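Local coordinates for leucine aminopeptidase (Legionella pneumophila, PDB 5GNE), which probably removes amino acids from the N-terminal ends of peptides as a zinc-dependent aminopeptidase of the M28 peptidase family, at residues V54-Q66 with Y313-G325. Sequence-based numbering, arbitrary orientation.
Sequences VCGNYLNAEPYIQ and YACSDHVNWTNEG
Asn57 fastens the N-terminal part of the chain to the M28 peptidase domain beside its two-zinc site, where it meets Ala314. ND2 of Asn57 donates to Ala314 O at 2.9 Å, with the acceptor close to the amide plane. With CG anti to the backbone N (chi1 -164°), the side chain runs alongside the 313-314 backbone. A weaker backbone bond joins Asn57 N to Tyr313 O at 3.3 Å. The Asn57 side chain lies about 7 Å from a bound zinc ion.

Leu59 fills the middle. Leu59 CB is 4.2 Å from Ala314 CB. Leu59 CD2 lies 3.5 Å from Tyr313 OH, whose polar partner is Leu82; the two side chains cross at about a right angle.

At the far end, Tyr64 places its hydroxyl between two asparagines of helix 318-323. Tyr64 OH donates to a lone pair of Asn320 OD1 at 2.6 Å. Tyr64 OH also accepts from Asn323 ND2 at 3.2 Å, a nearly straight bond (162°) in the amide plane. Two bonds thus grip the hydroxyl and fix its proton toward Asn320. Glu324 OE2 lies 3.4 Å from Tyr64 CE1 and accepts a hydrogen bond from Gln250 NE2.

Strand 59-60 edges the small antiparallel sheet, pairing with strand 8-13, whose Ile11 touches Tyr313. Helix 243-254 packs against both segments, through Pro63 on Ile243 and through Trp321 and Glu324 on Val249.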
loop_
_atom_site.group_PDB
_atom_site.type_symbol
_atom_site.label_atom_id
_atom_site.label_comp_id
_atom_site.label_asym_id
_atom_site.label_seq_id
_atom_site.Cartn_x
_atom_site.Cartn_y
_atom_site.Cartn_z
ATOM N N VAL A 54 3.043 -14.891 14.340
ATOM C CA VAL A 54 2.484 -16.233 14.437
ATOM C C VAL A 54 1.128 -16.361 13.741
ATOM O O VAL A 54 0.882 -17.312 12.998
ATOM C CB VAL A 54 2.356 -16.661 15.916
ATOM C CG1 VAL A 54 1.657 -17.972 16.029
ATOM C CG2 VAL A 54 3.740 -16.728 16.551
ATOM N N CYS A 55 0.259 -15.385 13.988
ATOM C CA CYS A 55 -1.150 -15.501 13.659
ATOM C C CYS A 55 -1.624 -14.627 12.511
ATOM O O CYS A 55 -2.790 -14.711 12.122
ATOM C CB CYS A 55 -1.986 -15.173 14.890
ATOM S SG CYS A 55 -1.778 -16.341 16.245
ATOM N N GLY A 56 -0.760 -13.743 12.015
ATOM C CA GLY A 56 -1.115 -12.898 10.884
ATOM C C GLY A 56 -1.754 -11.592 11.287
ATOM O O GLY A 56 -2.110 -11.363 12.438
ATOM N N ASN A 57 -1.945 -10.731 10.304
ATOM C CA ASN A 57 -2.602 -9.465 10.527
ATOM C C ASN A 57 -4.112 -9.671 10.518
ATOM O O ASN A 57 -4.574 -10.762 10.258
ATOM C CB ASN A 57 -2.169 -8.461 9.460
ATOM C CG ASN A 57 -2.495 -7.048 9.840
ATOM O OD1 ASN A 57 -2.625 -6.735 11.020
ATOM N ND2 ASN A 57 -2.623 -6.180 8.847
ATOM N N TYR A 58 -4.872 -8.625 10.810
ATOM C CA TYR A 58 -6.323 -8.702 10.730
ATOM C C TYR A 58 -6.891 -7.735 9.699
ATOM O O TYR A 58 -6.238 -6.786 9.289
ATOM C CB TYR A 58 -6.946 -8.401 12.088
ATOM C CG TYR A 58 -6.786 -6.969 12.532
ATOM C CD1 TYR A 58 -5.585 -6.516 13.072
ATOM C CD2 TYR A 58 -7.848 -6.106 12.494
ATOM C CE1 TYR A 58 -5.447 -5.229 13.506
ATOM C CE2 TYR A 58 -7.728 -4.806 12.941
ATOM C CZ TYR A 58 -6.537 -4.375 13.445
ATOM O OH TYR A 58 -6.431 -3.075 13.879
ATOM N N LEU A 59 -8.116 -7.997 9.274
ATOM C CA LEU A 59 -8.769 -7.131 8.309
ATOM C C LEU A 59 -9.930 -6.423 8.988
ATOM O O LEU A 59 -10.785 -7.067 9.568
ATOM C CB LEU A 59 -9.268 -7.953 7.128
ATOM C CG LEU A 59 -9.981 -7.229 5.980
ATOM C CD1 LEU A 59 -9.025 -6.292 5.216
ATOM C CD2 LEU A 59 -10.626 -8.259 5.059
ATOM N N ASN A 60 -9.970 -5.104 8.955
ATOM C CA ASN A 60 -11.151 -4.446 9.469
ATOM C C ASN A 60 -12.252 -4.505 8.431
ATOM O O ASN A 60 -12.067 -4.062 7.317
ATOM C CB ASN A 60 -10.874 -3.002 9.859
ATOM C CG ASN A 60 -12.025 -2.397 10.650
ATOM O OD1 ASN A 60 -13.177 -2.473 10.233
ATOM N ND2 ASN A 60 -11.726 -1.831 11.803
ATOM N N ALA A 61 -13.409 -5.026 8.819
ATOM C CA ALA A 61 -14.492 -5.266 7.862
ATOM C C ALA A 61 -15.309 -4.027 7.560
ATOM O O ALA A 61 -16.039 -4.010 6.567
ATOM C CB ALA A 61 -15.404 -6.331 8.360
ATOM N N GLU A 62 -15.203 -3.003 8.403
ATOM C CA GLU A 62 -16.061 -1.829 8.247
ATOM C C GLU A 62 -16.176 -1.266 6.825
ATOM O O GLU A 62 -17.263 -0.904 6.411
ATOM C CB GLU A 62 -15.634 -0.720 9.207
ATOM C CG GLU A 62 -16.690 0.363 9.307
ATOM C CD GLU A 62 -16.350 1.437 10.328
ATOM O OE1 GLU A 62 -15.828 2.511 9.949
ATOM O OE2 GLU A 62 -16.650 1.215 11.518
ATOM N N PRO A 63 -15.069 -1.182 6.069
ATOM C CA PRO A 63 -15.296 -0.631 4.728
ATOM C C PRO A 63 -16.193 -1.517 3.870
ATOM O O PRO A 63 -16.758 -1.015 2.926
ATOM C CB PRO A 63 -13.885 -0.577 4.128
ATOM C CG PRO A 63 -12.983 -0.475 5.316
ATOM C CD PRO A 63 -13.628 -1.343 6.354
ATOM N N TYR A 64 -16.319 -2.801 4.180
ATOM C CA TYR A 64 -17.164 -3.670 3.371
ATOM C C TYR A 64 -18.637 -3.664 3.810
ATOM O O TYR A 64 -19.535 -3.916 2.997
ATOM C CB TYR A 64 -16.627 -5.119 3.384
ATOM C CG TYR A 64 -15.207 -5.275 2.840
ATOM C CD1 TYR A 64 -14.988 -5.555 1.504
ATOM C CD2 TYR A 64 -14.091 -5.116 3.665
ATOM C CE1 TYR A 64 -13.723 -5.706 1.014
ATOM C CE2 TYR A 64 -12.802 -5.264 3.179
ATOM C CZ TYR A 64 -12.628 -5.559 1.848
ATOM O OH TYR A 64 -11.354 -5.699 1.336
ATOM N N ILE A 65 -18.899 -3.362 5.075
ATOM C CA ILE A 65 -20.248 -3.500 5.613
ATOM C C ILE A 65 -20.808 -2.232 6.266
ATOM O O ILE A 65 -22.008 -2.169 6.562
ATOM C CB ILE A 65 -20.307 -4.645 6.631
ATOM C CG1 ILE A 65 -19.358 -4.401 7.803
ATOM C CG2 ILE A 65 -19.967 -5.942 5.969
ATOM C CD1 ILE A 65 -19.433 -5.515 8.819
ATOM N N GLN A 66 -19.949 -1.235 6.475
ATOM C CA GLN A 66 -20.370 0.114 6.897
ATOM C C GLN A 66 -21.494 0.196 7.904
ATOM O O GLN A 66 -22.518 0.762 7.509
ATOM C CB GLN A 66 -20.890 0.961 5.712
ATOM C CG GLN A 66 -20.032 1.109 4.476
ATOM C CD GLN A 66 -20.442 0.140 3.365
ATOM O OE1 GLN A 66 -21.126 -0.857 3.603
ATOM N NE2 GLN A 66 -20.005 0.428 2.144
ATOM N N TYR A 313 -2.023 -13.405 6.297
ATOM C CA TYR A 313 -3.345 -12.857 6.012
ATOM C C TYR A 313 -3.371 -11.336 6.162
ATOM O O TYR A 313 -2.729 -10.795 7.061
ATOM C CB TYR A 313 -4.388 -13.491 6.953
ATOM C CG TYR A 313 -5.782 -12.950 6.748
ATOM C CD1 TYR A 313 -6.414 -13.092 5.526
ATOM C CD2 TYR A 313 -6.443 -12.262 7.756
ATOM C CE1 TYR A 313 -7.663 -12.579 5.306
ATOM C CE2 TYR A 313 -7.699 -11.749 7.552
ATOM C CZ TYR A 313 -8.304 -11.911 6.320
ATOM O OH TYR A 313 -9.548 -11.415 6.082
ATOM N N ALA A 314 -4.128 -10.657 5.303
ATOM C CA ALA A 314 -4.335 -9.198 5.409
ATOM C C ALA A 314 -2.979 -8.510 5.505
ATOM O O ALA A 314 -2.729 -7.635 6.330
ATOM C CB ALA A 314 -5.202 -8.856 6.604
ATOM N N CYS A 315 -2.105 -8.976 4.643
ATOM C CA CYS A 315 -0.724 -8.580 4.598
ATOM C C CYS A 315 -0.529 -7.076 4.417
ATOM O O CYS A 315 0.230 -6.431 5.162
ATOM C CB CYS A 315 -0.073 -9.338 3.462
ATOM S SG CYS A 315 1.713 -8.782 3.153
ATOM N N SER A 316 -1.224 -6.507 3.438
ATOM C CA SER A 316 -1.036 -5.101 3.157
ATOM C C SER A 316 -2.152 -4.607 2.259
ATOM O O SER A 316 -3.032 -5.388 1.887
ATOM C CB SER A 316 0.332 -4.870 2.511
ATOM O OG SER A 316 0.648 -3.490 2.499
ATOM N N ASP A 317 -2.103 -3.333 1.875
ATOM C CA ASP A 317 -3.271 -2.699 1.262
ATOM C C ASP A 317 -3.728 -3.358 -0.039
ATOM O O ASP A 317 -4.901 -3.264 -0.391
ATOM C CB ASP A 317 -2.994 -1.213 1.039
ATOM C CG ASP A 317 -2.702 -0.494 2.348
ATOM O OD1 ASP A 317 -3.613 -0.470 3.193
ATOM O OD2 ASP A 317 -1.571 0.039 2.538
ATOM N N HIS A 318 -2.804 -4.010 -0.747
ATOM C CA HIS A 318 -3.138 -4.711 -1.979
ATOM C C HIS A 318 -4.319 -5.663 -1.780
ATOM O O HIS A 318 -5.157 -5.808 -2.671
ATOM C CB HIS A 318 -1.918 -5.465 -2.523
ATOM C CG HIS A 318 -1.443 -6.569 -1.640
ATOM N ND1 HIS A 318 -0.912 -6.343 -0.387
ATOM C CD2 HIS A 318 -1.428 -7.911 -1.819
ATOM C CE1 HIS A 318 -0.587 -7.497 0.170
ATOM N NE2 HIS A 318 -0.891 -8.464 -0.679
ATOM N N VAL A 319 -4.406 -6.235 -0.586
ATOM C CA VAL A 319 -5.484 -7.151 -0.197
ATOM C C VAL A 319 -6.872 -6.546 -0.395
ATOM O O VAL A 319 -7.790 -7.231 -0.847
ATOM C CB VAL A 319 -5.277 -7.617 1.268
ATOM C CG1 VAL A 319 -6.530 -8.222 1.865
ATOM C CG2 VAL A 319 -4.125 -8.626 1.314
ATOM N N ASN A 320 -7.051 -5.284 -0.047
ATOM C CA ASN A 320 -8.345 -4.646 -0.284
ATOM C C ASN A 320 -8.686 -4.528 -1.778
ATOM O O ASN A 320 -9.844 -4.700 -2.187
ATOM C CB ASN A 320 -8.399 -3.304 0.407
ATOM C CG ASN A 320 -8.595 -3.446 1.908
ATOM O OD1 ASN A 320 -9.432 -4.225 2.355
ATOM N ND2 ASN A 320 -7.794 -2.726 2.695
ATOM N N TRP A 321 -7.681 -4.270 -2.604
ATOM C CA TRP A 321 -7.935 -4.268 -4.034
ATOM C C TRP A 321 -8.307 -5.673 -4.565
ATOM O O TRP A 321 -9.297 -5.815 -5.289
ATOM C CB TRP A 321 -6.717 -3.704 -4.797
ATOM C CG TRP A 321 -6.492 -2.238 -4.560
ATOM C CD1 TRP A 321 -5.636 -1.690 -3.655
ATOM C CD2 TRP A 321 -7.171 -1.119 -5.201
ATOM N NE1 TRP A 321 -5.715 -0.299 -3.700
ATOM C CE2 TRP A 321 -6.638 0.073 -4.639
ATOM C CE3 TRP A 321 -8.148 -1.016 -6.201
ATOM C CZ2 TRP A 321 -7.056 1.350 -5.035
ATOM C CZ3 TRP A 321 -8.574 0.276 -6.603
ATOM C CH2 TRP A 321 -8.028 1.433 -6.016
ATOM N N THR A 322 -7.514 -6.702 -4.257
ATOM C CA THR A 322 -7.815 -7.992 -4.832
ATOM C C THR A 322 -9.153 -8.516 -4.287
ATOM O O THR A 322 -9.882 -9.173 -5.007
ATOM C CB THR A 322 -6.695 -9.030 -4.642
ATOM O OG1 THR A 322 -6.922 -9.832 -3.482
ATOM C CG2 THR A 322 -5.382 -8.355 -4.538
ATOM N N ASN A 323 -9.488 -8.214 -3.035
ATOM C CA ASN A 323 -10.801 -8.615 -2.518
ATOM C C ASN A 323 -11.957 -8.050 -3.317
ATOM O O ASN A 323 -13.034 -8.630 -3.310
ATOM C CB ASN A 323 -10.987 -8.174 -1.063
ATOM C CG ASN A 323 -10.315 -9.102 -0.101
ATOM O OD1 ASN A 323 -9.955 -10.184 -0.477
ATOM N ND2 ASN A 323 -10.146 -8.685 1.142
ATOM N N GLU A 324 -11.729 -6.955 -4.038
ATOM C CA GLU A 324 -12.807 -6.322 -4.790
ATOM C C GLU A 324 -12.664 -6.515 -6.285
ATOM O O GLU A 324 -13.264 -5.778 -7.075
ATOM C CB GLU A 324 -12.877 -4.820 -4.475
ATOM C CG GLU A 324 -13.295 -4.511 -3.058
ATOM C CD GLU A 324 -14.776 -4.804 -2.776
ATOM O OE1 GLU A 324 -15.463 -5.411 -3.619
ATOM O OE2 GLU A 324 -15.261 -4.398 -1.699
ATOM N N GLY A 325 -11.877 -7.515 -6.674
ATOM C CA GLY A 325 -11.725 -7.869 -8.076
ATOM C C GLY A 325 -10.722 -7.055 -8.876
ATOM O O GLY A 325 -10.690 -7.156 -10.090
#